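Local coordinates for putative metal resistance protein (PDB 6C29) that forms the periplasmic N-terminal part of ScsB, a membrane protein that probably reduces protein disulfides and primes the isomerase activity of its partner ScsC, at residues A[106-111]-A[122-127]; A[164-169]-A[206-211]; A[181-186]-A[196-201]. All blocks are in the same frame, centred on the assembly; numbering follows the deposited sequence.

Contact 1. Residues A[106-111]-A[122-127]; sequences NGVLTL and DYSLNL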
loop_
_atom_site.group_PDB
_atom_site.type_symbol
_atom_site.label_atom_id
_atom_site.label_comp_id
_atom_site.label_asym_id
_atom_site.label_seq_id
_atom_site.Cartn_x
_atom_site.Cartn_y
_atom_site.Cartn_z
ATOM N N ASN A 106 18.675 1.608 -12.439
ATOM C CA ASN A 106 18.055 0.555 -13.198
ATOM C C ASN A 106 17.389 -0.372 -12.249
ATOM O O ASN A 106 17.988 -0.755 -11.245
ATOM C CB ASN A 106 19.081 -0.200 -14.037
ATOM C CG ASN A 106 19.946 0.727 -14.834
ATOM O OD1 ASN A 106 21.059 1.079 -14.429
ATOM N ND2 ASN A 106 19.416 1.184 -15.952
ATOM N N GLY A 107 16.145 -0.708 -12.535
ATOM C CA GLY A 107 15.436 -1.642 -11.680
ATOM C C GLY A 107 14.447 -2.474 -12.472
ATOM O O GLY A 107 14.152 -2.202 -13.628
ATOM N N VAL A 108 13.954 -3.528 -11.841
ATOM C CA VAL A 108 12.897 -4.334 -12.414
ATOM C C VAL A 108 11.706 -4.305 -11.472
ATOM O O VAL A 108 11.794 -4.720 -10.313
ATOM C CB VAL A 108 13.342 -5.766 -12.638
ATOM C CG1 VAL A 108 12.165 -6.602 -13.128
ATOM C CG2 VAL A 108 14.507 -5.796 -13.628
ATOM N N LEU A 109 10.604 -3.761 -11.959
ATOM C CA LEU A 109 9.332 -3.773 -11.264
ATOM C C LEU A 109 8.620 -5.077 -11.575
ATOM O O LEU A 109 8.330 -5.339 -12.744
ATOM C CB LEU A 109 8.453 -2.602 -11.712
ATOM C CG LEU A 109 6.973 -2.649 -11.336
ATOM C CD1 LEU A 109 6.781 -2.469 -9.843
ATOM C CD2 LEU A 109 6.203 -1.593 -12.135
ATOM N N THR A 110 8.311 -5.887 -10.557
ATOM C CA THR A 110 7.416 -7.023 -10.728
ATOM C C THR A 110 6.034 -6.533 -10.340
ATOM O O THR A 110 5.720 -6.362 -9.144
ATOM C CB THR A 110 7.834 -8.212 -9.902
ATOM O OG1 THR A 110 9.170 -8.613 -10.295
ATOM C CG2 THR A 110 6.827 -9.374 -10.099
ATOM N N LEU A 111 5.234 -6.222 -11.349
ATOM C CA LEU A 111 3.904 -5.697 -11.139
ATOM C C LEU A 111 2.909 -6.819 -11.065
ATOM O O LEU A 111 2.827 -7.662 -11.962
ATOM C CB LEU A 111 3.495 -4.746 -12.261
ATOM C CG LEU A 111 2.103 -4.130 -12.095
ATOM C CD1 LEU A 111 2.072 -3.162 -10.946
ATOM C CD2 LEU A 111 1.751 -3.412 -13.404
ATOM N N ASP A 122 7.041 -8.313 -15.375
ATOM C CA ASP A 122 8.256 -7.538 -15.116
ATOM C C ASP A 122 8.384 -6.357 -16.072
ATOM O O ASP A 122 8.257 -6.528 -17.281
ATOM C CB ASP A 122 9.486 -8.417 -15.238
ATOM C CG ASP A 122 9.687 -9.316 -14.034
ATOM O OD1 ASP A 122 8.951 -9.188 -13.036
ATOM O OD2 ASP A 122 10.627 -10.149 -14.079
ATOM N N TYR A 123 8.669 -5.180 -15.528
ATOM C CA TYR A 123 8.936 -3.962 -16.290
ATOM C C TYR A 123 10.333 -3.467 -15.964
ATOM O O TYR A 123 10.662 -3.294 -14.797
ATOM C CB TYR A 123 7.899 -2.872 -15.962
ATOM C CG TYR A 123 6.506 -3.213 -16.399
ATOM C CD1 TYR A 123 5.674 -3.982 -15.616
ATOM C CD2 TYR A 123 5.999 -2.758 -17.604
ATOM C CE1 TYR A 123 4.400 -4.317 -16.024
ATOM C CE2 TYR A 123 4.740 -3.091 -18.014
ATOM C CZ TYR A 123 3.930 -3.853 -17.219
ATOM O OH TYR A 123 2.661 -4.209 -17.607
ATOM N N SER A 124 11.156 -3.219 -16.975
ATOM C CA SER A 124 12.501 -2.721 -16.745
ATOM C C SER A 124 12.477 -1.208 -16.722
ATOM O O SER A 124 12.073 -0.569 -17.707
ATOM C CB SER A 124 13.451 -3.222 -17.822
ATOM O OG SER A 124 13.599 -4.618 -17.724
ATOM N N LEU A 125 12.871 -0.649 -15.579
ATOM C CA LEU A 125 12.881 0.795 -15.349
ATOM C C LEU A 125 14.321 1.279 -15.463
ATOM O O LEU A 125 15.149 0.923 -14.669
ATOM C CB LEU A 125 12.304 1.111 -13.963
ATOM C CG LEU A 125 10.972 0.457 -13.661
ATOM C CD1 LEU A 125 10.593 0.812 -12.219
ATOM C CD2 LEU A 125 9.914 0.909 -14.677
ATOM N N ASN A 126 14.599 2.106 -16.459
ATOM C CA ASN A 126 15.915 2.666 -16.664
ATOM C C ASN A 126 15.823 4.181 -16.574
ATOM O O ASN A 126 15.139 4.825 -17.364
ATOM C CB ASN A 126 16.452 2.193 -18.026
ATOM C CG ASN A 126 16.508 0.672 -18.116
ATOM O OD1 ASN A 126 17.103 0.005 -17.265
ATOM N ND2 ASN A 126 15.864 0.117 -19.135
ATOM N N LEU A 127 16.497 4.737 -15.577
ATOM C CA LEU A 127 16.436 6.180 -15.278
ATOM C C LEU A 127 17.822 6.806 -15.350
ATOM O O LEU A 127 18.765 6.329 -14.718
ATOM C CB LEU A 127 15.838 6.417 -13.891
ATOM C CG LEU A 127 14.384 5.968 -13.693
ATOM C CD1 LEU A 127 14.082 5.736 -12.224
ATOM C CD2 LEU A 127 13.487 7.022 -14.267
HETATM O O HOH W 1 19.770 4.282 -17.008
HETATM O O HOH W 2 16.218 -2.262 -15.809
#
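Asn106 and Asn126 face each other in a non-hydrogen-bonded pair, and their amides make the link that the backbone omits there: ND2 of Asn106 donates a hydrogen bond to OD1 of Asn126 at 2.9 Å. OD1 lies close to the plane of the Asn106 amide, while ND2 is tilted out of the carbonyl plane of Asn126. A water donates both to OD1 of Asn126 and, at 3.0 Å from its oxygen, to Gly107 O. That O is thus gripped twice, since Leu125 N bonds to it at 2.8 Å, while Gly107 N donates its N-H to Leu125 O. Leu109 and Tyr123 form the same pair of reciprocal N-H...O hydrogen bonds. At the other end, chi1 of Thr110 (-60°) sets OG1 beside its own N and alongside Asp122, where it donates to OD1 at 2.8 Å, on the syn side and 34° out of the carboxylate plane. Mostly polar residues suit this partly open face, though Val108 CG1 rests against the Asp122 carboxylate. The opposite face is apolar: CD2 of Leu111 comes within 3.8 Å of Tyr123 CE1, and CB of Leu109 meets Leu125 CD1; Ile58 of strand 57-60 touches Leu109 and Leu125. Two antiparallel strands joined by a short turn make this a beta hairpin at the border of a three-stranded sheet, part of the immunoglobulin fold of the DsbD-like N-terminal domain.

Contact 2. Residues A[164-169]-A[206-211]; sequences NSQLTL and SVTVDV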
loop_
_atom_site.group_PDB
_atom_site.type_symbol
_atom_site.label_atom_id
_atom_site.label_comp_id
_atom_site.label_asym_id
_atom_site.label_seq_id
_atom_site.Cartn_x
_atom_site.Cartn_y
_atom_site.Cartn_z
ATOM N N ASN A 164 -10.468 -16.611 20.718
ATOM C CA ASN A 164 -11.305 -17.432 19.847
ATOM C C ASN A 164 -11.064 -17.147 18.354
ATOM O O ASN A 164 -12.005 -17.104 17.569
ATOM C CB ASN A 164 -12.793 -17.231 20.168
ATOM C CG ASN A 164 -13.107 -17.382 21.650
ATOM O OD1 ASN A 164 -13.767 -16.532 22.246
ATOM N ND2 ASN A 164 -12.608 -18.445 22.254
ATOM N N SER A 165 -9.799 -16.942 17.987
ATOM C CA SER A 165 -9.393 -16.659 16.605
ATOM C C SER A 165 -10.092 -15.436 16.007
ATOM O O SER A 165 -10.320 -15.376 14.802
ATOM C CB SER A 165 -9.655 -17.870 15.709
ATOM O OG SER A 165 -8.983 -19.007 16.210
ATOM N N GLN A 166 -10.403 -14.470 16.868
ATOM C CA GLN A 166 -11.082 -13.239 16.476
ATOM C C GLN A 166 -10.397 -12.025 17.090
ATOM O O GLN A 166 -10.211 -11.950 18.314
ATOM C CB GLN A 166 -12.528 -13.285 16.924
ATOM C CG GLN A 166 -13.347 -12.101 16.518
ATOM C CD GLN A 166 -14.749 -12.235 17.041
ATOM O OE1 GLN A 166 -15.496 -13.113 16.614
ATOM N NE2 GLN A 166 -15.098 -11.403 18.012
ATOM N N LEU A 167 -10.008 -11.086 16.234
ATOM C CA LEU A 167 -9.432 -9.820 16.664
ATOM C C LEU A 167 -10.508 -8.781 16.791
ATOM O O LEU A 167 -11.313 -8.618 15.868
ATOM C CB LEU A 167 -8.388 -9.363 15.660
ATOM C CG LEU A 167 -7.758 -7.979 15.821
ATOM C CD1 LEU A 167 -6.875 -7.945 17.011
ATOM C CD2 LEU A 167 -6.949 -7.627 14.548
ATOM N N THR A 168 -10.551 -8.096 17.932
ATOM C CA THR A 168 -11.480 -6.990 18.131
ATOM C C THR A 168 -10.719 -5.711 18.399
ATOM O O THR A 168 -9.775 -5.707 19.185
ATOM C CB THR A 168 -12.447 -7.241 19.297
ATOM O OG1 THR A 168 -13.228 -8.409 19.020
ATOM C CG2 THR A 168 -13.378 -6.044 19.493
ATOM N N LEU A 169 -11.135 -4.618 17.755
ATOM C CA LEU A 169 -10.566 -3.293 17.945
ATOM C C LEU A 169 -11.616 -2.319 18.431
ATOM O O LEU A 169 -12.785 -2.406 18.049
ATOM C CB LEU A 169 -9.994 -2.721 16.646
ATOM C CG LEU A 169 -9.108 -3.569 15.754
ATOM C CD1 LEU A 169 -8.656 -2.766 14.502
ATOM C CD2 LEU A 169 -7.940 -4.083 16.509
ATOM N N SER A 206 -16.098 0.087 16.540
ATOM C CA SER A 206 -15.746 -1.275 16.893
ATOM C C SER A 206 -15.496 -2.063 15.614
ATOM O O SER A 206 -16.236 -1.932 14.636
ATOM C CB SER A 206 -16.855 -1.927 17.723
ATOM O OG SER A 206 -16.527 -3.270 18.030
ATOM N N VAL A 207 -14.449 -2.870 15.621
ATOM C CA VAL A 207 -14.066 -3.688 14.497
ATOM C C VAL A 207 -13.870 -5.117 14.938
ATOM O O VAL A 207 -13.214 -5.358 15.954
ATOM C CB VAL A 207 -12.750 -3.189 13.876
ATOM C CG1 VAL A 207 -12.423 -3.939 12.623
ATOM C CG2 VAL A 207 -12.804 -1.674 13.592
ATOM N N THR A 208 -14.425 -6.071 14.214
ATOM C CA THR A 208 -14.103 -7.460 14.478
ATOM C C THR A 208 -13.602 -8.094 13.193
ATOM O O THR A 208 -14.106 -7.820 12.093
ATOM C CB THR A 208 -15.306 -8.231 15.044
ATOM O OG1 THR A 208 -16.274 -8.441 14.016
ATOM C CG2 THR A 208 -15.940 -7.444 16.192
ATOM N N VAL A 209 -12.555 -8.906 13.340
ATOM C CA VAL A 209 -11.862 -9.550 12.223
ATOM C C VAL A 209 -11.623 -11.030 12.574
ATOM O O VAL A 209 -11.033 -11.327 13.608
ATOM C CB VAL A 209 -10.491 -8.871 11.945
ATOM C CG1 VAL A 209 -9.829 -9.508 10.755
ATOM C CG2 VAL A 209 -10.660 -7.381 11.732
ATOM N N ASP A 210 -12.109 -11.954 11.747
ATOM C CA ASP A 210 -11.796 -13.369 11.919
ATOM C C ASP A 210 -10.373 -13.634 11.453
ATOM O O ASP A 210 -9.928 -13.082 10.451
ATOM C CB ASP A 210 -12.757 -14.259 11.128
ATOM C CG ASP A 210 -14.173 -14.218 11.666
ATOM O OD1 ASP A 210 -14.345 -14.051 12.897
ATOM O OD2 ASP A 210 -15.112 -14.334 10.843
ATOM N N VAL A 211 -9.651 -14.436 12.214
ATOM C CA VAL A 211 -8.266 -14.749 11.906
ATOM C C VAL A 211 -8.063 -16.241 11.667
ATOM O O VAL A 211 -8.645 -17.074 12.368
ATOM C CB VAL A 211 -7.337 -14.273 13.049
ATOM C CG1 VAL A 211 -5.875 -14.437 12.650
ATOM C CG2 VAL A 211 -7.623 -12.842 13.413
HETATM O O HOH W 3 -14.795 -3.224 19.994
#
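Chi1 of Leu169 (-47°) sets CG beside the backbone N and alongside Val207, both side chains pointing the same way, and brings CG within 4.1 Å of Val207 CB, with CD1 close to the same atom. In Val211 the branch beside its own N is CG2 (chi1 -173°), and this methyl reaches CB of Leu167 at 4.2 Å. Leucine and beta-branched valine suit this buried side, where Leu227 of strand 226-233 touches both leucines and Tyr193 touches Leu167, Val209 and Val211. The strands are the two central members of a four-stranded antiparallel sheet in the second of the two immunoglobulin folds, and they are joined through residues far apart in the chain. Leu167 and Val209 bond reciprocally, each N to the other's O, and Leu169 does the same with Val207. Ser165 lies just before the strand, in a loop, with positive backbone angles (phi 57°), yet its O still receives the N-H of Val211 at 2.8 Å. The other face carries polar residues in partly or fully open positions. Thr168 and Thr208 run side by side there in the conformers described here, without a hydrogen bond. The amide of Gln166 passes the carboxylate of Asp210 without a hydrogen bond, OE1 and OD1 staying 4.0 Å apart. At the end of the pair, a water donates to Leu169 O at 2.9 Å, so this O serves both the water and Val207 N; the water's second bond, to Ser206 OG, is less certain because that serine has two conformers.

Contact 3. Residues A[181-186]-A[196-201]; sequences PNIYLD and PQLTAK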
loop_
_atom_site.group_PDB
_atom_site.type_symbol
_atom_site.label_atom_id
_atom_site.label_comp_id
_atom_site.label_asym_id
_atom_site.label_seq_id
_atom_site.Cartn_x
_atom_site.Cartn_y
_atom_site.Cartn_z
ATOM N N PRO A 181 -16.485 5.000 7.837
ATOM C CA PRO A 181 -15.131 4.490 7.987
ATOM C C PRO A 181 -14.844 3.242 7.216
ATOM O O PRO A 181 -15.731 2.440 6.922
ATOM C CB PRO A 181 -15.033 4.224 9.478
ATOM C CG PRO A 181 -16.439 3.962 9.903
ATOM C CD PRO A 181 -17.274 4.895 9.074
ATOM N N ASN A 182 -13.571 3.083 6.889
ATOM C CA ASN A 182 -13.053 1.838 6.361
ATOM C C ASN A 182 -11.783 1.528 7.110
ATOM O O ASN A 182 -11.132 2.430 7.649
ATOM C CB ASN A 182 -12.772 1.915 4.853
ATOM C CG ASN A 182 -14.023 1.859 4.049
ATOM O OD1 ASN A 182 -14.634 0.806 3.918
ATOM N ND2 ASN A 182 -14.428 2.999 3.522
ATOM N N ILE A 183 -11.428 0.250 7.128
ATOM C CA ILE A 183 -10.186 -0.206 7.727
ATOM C C ILE A 183 -9.535 -1.262 6.832
ATOM O O ILE A 183 -10.201 -2.113 6.234
ATOM C CB ILE A 183 -10.404 -0.738 9.150
ATOM C CG1 ILE A 183 -9.062 -0.959 9.855
ATOM C CG2 ILE A 183 -11.206 -2.002 9.118
ATOM C CD1 ILE A 183 -9.214 -1.135 11.381
ATOM N N TYR A 184 -8.215 -1.173 6.756
ATOM C CA TYR A 184 -7.369 -2.029 5.939
ATOM C C TYR A 184 -6.245 -2.521 6.817
ATOM O O TYR A 184 -5.458 -1.737 7.313
ATOM C CB TYR A 184 -6.832 -1.248 4.747
ATOM C CG TYR A 184 -7.940 -0.531 4.021
ATOM C CD1 TYR A 184 -8.744 -1.208 3.135
ATOM C CD2 TYR A 184 -8.171 0.801 4.224
ATOM C CE1 TYR A 184 -9.794 -0.577 2.484
ATOM C CE2 TYR A 184 -9.198 1.468 3.575
ATOM C CZ TYR A 184 -10.013 0.777 2.695
ATOM O OH TYR A 184 -11.037 1.416 2.026
ATOM N N LEU A 185 -6.169 -3.831 7.025
ATOM C CA LEU A 185 -5.229 -4.385 8.007
ATOM C C LEU A 185 -4.079 -5.158 7.386
ATOM O O LEU A 185 -4.244 -5.812 6.370
ATOM C CB LEU A 185 -5.973 -5.301 8.990
ATOM C CG LEU A 185 -6.993 -4.604 9.879
ATOM C CD1 LEU A 185 -8.405 -4.905 9.454
ATOM C CD2 LEU A 185 -6.791 -5.013 11.264
ATOM N N ASP A 186 -2.913 -5.084 8.040
ATOM C CA ASP A 186 -1.734 -5.873 7.731
ATOM C C ASP A 186 -1.673 -7.085 8.665
ATOM O O ASP A 186 -1.392 -6.920 9.859
ATOM C CB ASP A 186 -0.463 -5.040 7.914
ATOM C CG ASP A 186 -0.455 -3.782 7.050
ATOM O OD1 ASP A 186 -0.239 -3.915 5.837
ATOM O OD2 ASP A 186 -0.632 -2.681 7.581
ATOM N N PRO A 196 -13.194 -7.195 7.559
ATOM C CA PRO A 196 -13.495 -6.498 8.819
ATOM C C PRO A 196 -14.961 -6.158 8.933
ATOM O O PRO A 196 -15.552 -5.743 7.946
ATOM C CB PRO A 196 -12.672 -5.211 8.732
ATOM C CG PRO A 196 -11.630 -5.487 7.742
ATOM C CD PRO A 196 -12.201 -6.444 6.757
ATOM N N GLN A 197 -15.543 -6.361 10.118
ATOM C CA GLN A 197 -16.915 -5.926 10.420
ATOM C C GLN A 197 -16.897 -4.709 11.312
ATOM O O GLN A 197 -16.396 -4.765 12.411
ATOM C CB GLN A 197 -17.725 -7.013 11.112
ATOM C CG GLN A 197 -17.841 -8.268 10.297
ATOM C CD GLN A 197 -18.707 -9.354 10.924
ATOM O OE1 GLN A 197 -19.406 -9.147 11.930
ATOM N NE2 GLN A 197 -18.640 -10.539 10.330
ATOM N N LEU A 198 -17.432 -3.609 10.815
ATOM C CA LEU A 198 -17.371 -2.310 11.479
ATOM C C LEU A 198 -18.733 -1.880 11.979
ATOM O O LEU A 198 -19.728 -1.988 11.269
ATOM C CB LEU A 198 -16.848 -1.231 10.528
ATOM C CG LEU A 198 -15.346 -1.260 10.237
ATOM C CD1 LEU A 198 -14.977 -2.468 9.419
ATOM C CD2 LEU A 198 -14.927 0.034 9.505
ATOM N N THR A 199 -18.752 -1.396 13.218
ATOM C CA THR A 199 -19.928 -0.814 13.851
ATOM C C THR A 199 -19.547 0.454 14.530
ATOM O O THR A 199 -18.617 0.454 15.337
ATOM C CB THR A 199 -20.558 -1.739 14.891
ATOM O OG1 THR A 199 -20.852 -2.995 14.279
ATOM C CG2 THR A 199 -21.864 -1.123 15.410
ATOM N N ALA A 200 -20.211 1.568 14.211
ATOM C CA ALA A 200 -19.882 2.846 14.828
ATOM C C ALA A 200 -21.080 3.512 15.459
ATOM O O ALA A 200 -22.189 3.434 14.934
ATOM C CB ALA A 200 -19.261 3.782 13.808
ATOM N N LYS A 201 -20.845 4.153 16.597
ATOM C CA LYS A 201 -21.832 5.018 17.242
ATOM C C LYS A 201 -21.107 6.189 17.861
ATOM O O LYS A 201 -20.161 6.012 18.635
ATOM C CB LYS A 201 -22.647 4.267 18.278
ATOM C CG LYS A 201 -23.782 5.151 18.769
ATOM C CD LYS A 201 -24.730 4.478 19.709
ATOM C CE LYS A 201 -25.947 5.375 19.902
ATOM N NZ LYS A 201 -26.967 4.717 20.759
#
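Between the two sheets of the second immunoglobulin-type sandwich, the buried Ile183 and Leu185 on strand 182-186 meet the partly exposed Pro196 and Leu198 of the facing sheet. No hydrogen bond joins the two segments; the contact is made almost wholly by carbon atoms, and aliphatic residues fit it because they fill space between sheets without polar groups needing partners. The methyl CG2 of Ile183 makes the middle of the contact. It sits between N and the carbonyl carbon, because chi1 (-169°) sends CG1 the other way, and reaches CB of Pro196 at 3.5 Å and CD1 of Leu198 at 3.8 Å. Beside it, CD1 of Leu185 lies 3.7 Å from CG of the same proline, the two side chains sliding past each other in opposite directions, so the compact pyrrolidine ring touches both aliphatic neighbours. Leu198 divides its branches: CD1 goes to Ile183, while CD2 lies against the backbone O of Pro181 at 3.6 Å and near the ring at CB. Around this, Phe229 of strand 226-233 touches Ile183 and Leu185, and the same strand hydrogen-bonds through its backbone to Asn182, Tyr184 and Asp186; on the facing sheet, strand 204-213 supplies Val207 against Pro196 and Val209 against Leu185.

How the contacts relate
Contact 1 belongs to the first half of the chain and contacts 2 and 3 to the second, on opposite sides of the chain's centre: the centre of contact 1 is about 38 Å from that of contact 2 and about 35 Å from that of contact 3, with no touch. Contact 3 is nested in the loop closed by contact 2, their centres about 10 Å apart. Strands 204-213 and 191-201 are neighbours in one sheet, joined by backbone hydrogen bonds such as that of Thr208 with Gln197, and Leu169 packs against Ile183 between the sheets. Contact 2 thus joins the central strands of one sheet, contact 3 ties it to the other, and contact 1 lies in the other immunoglobulin fold of the tandem.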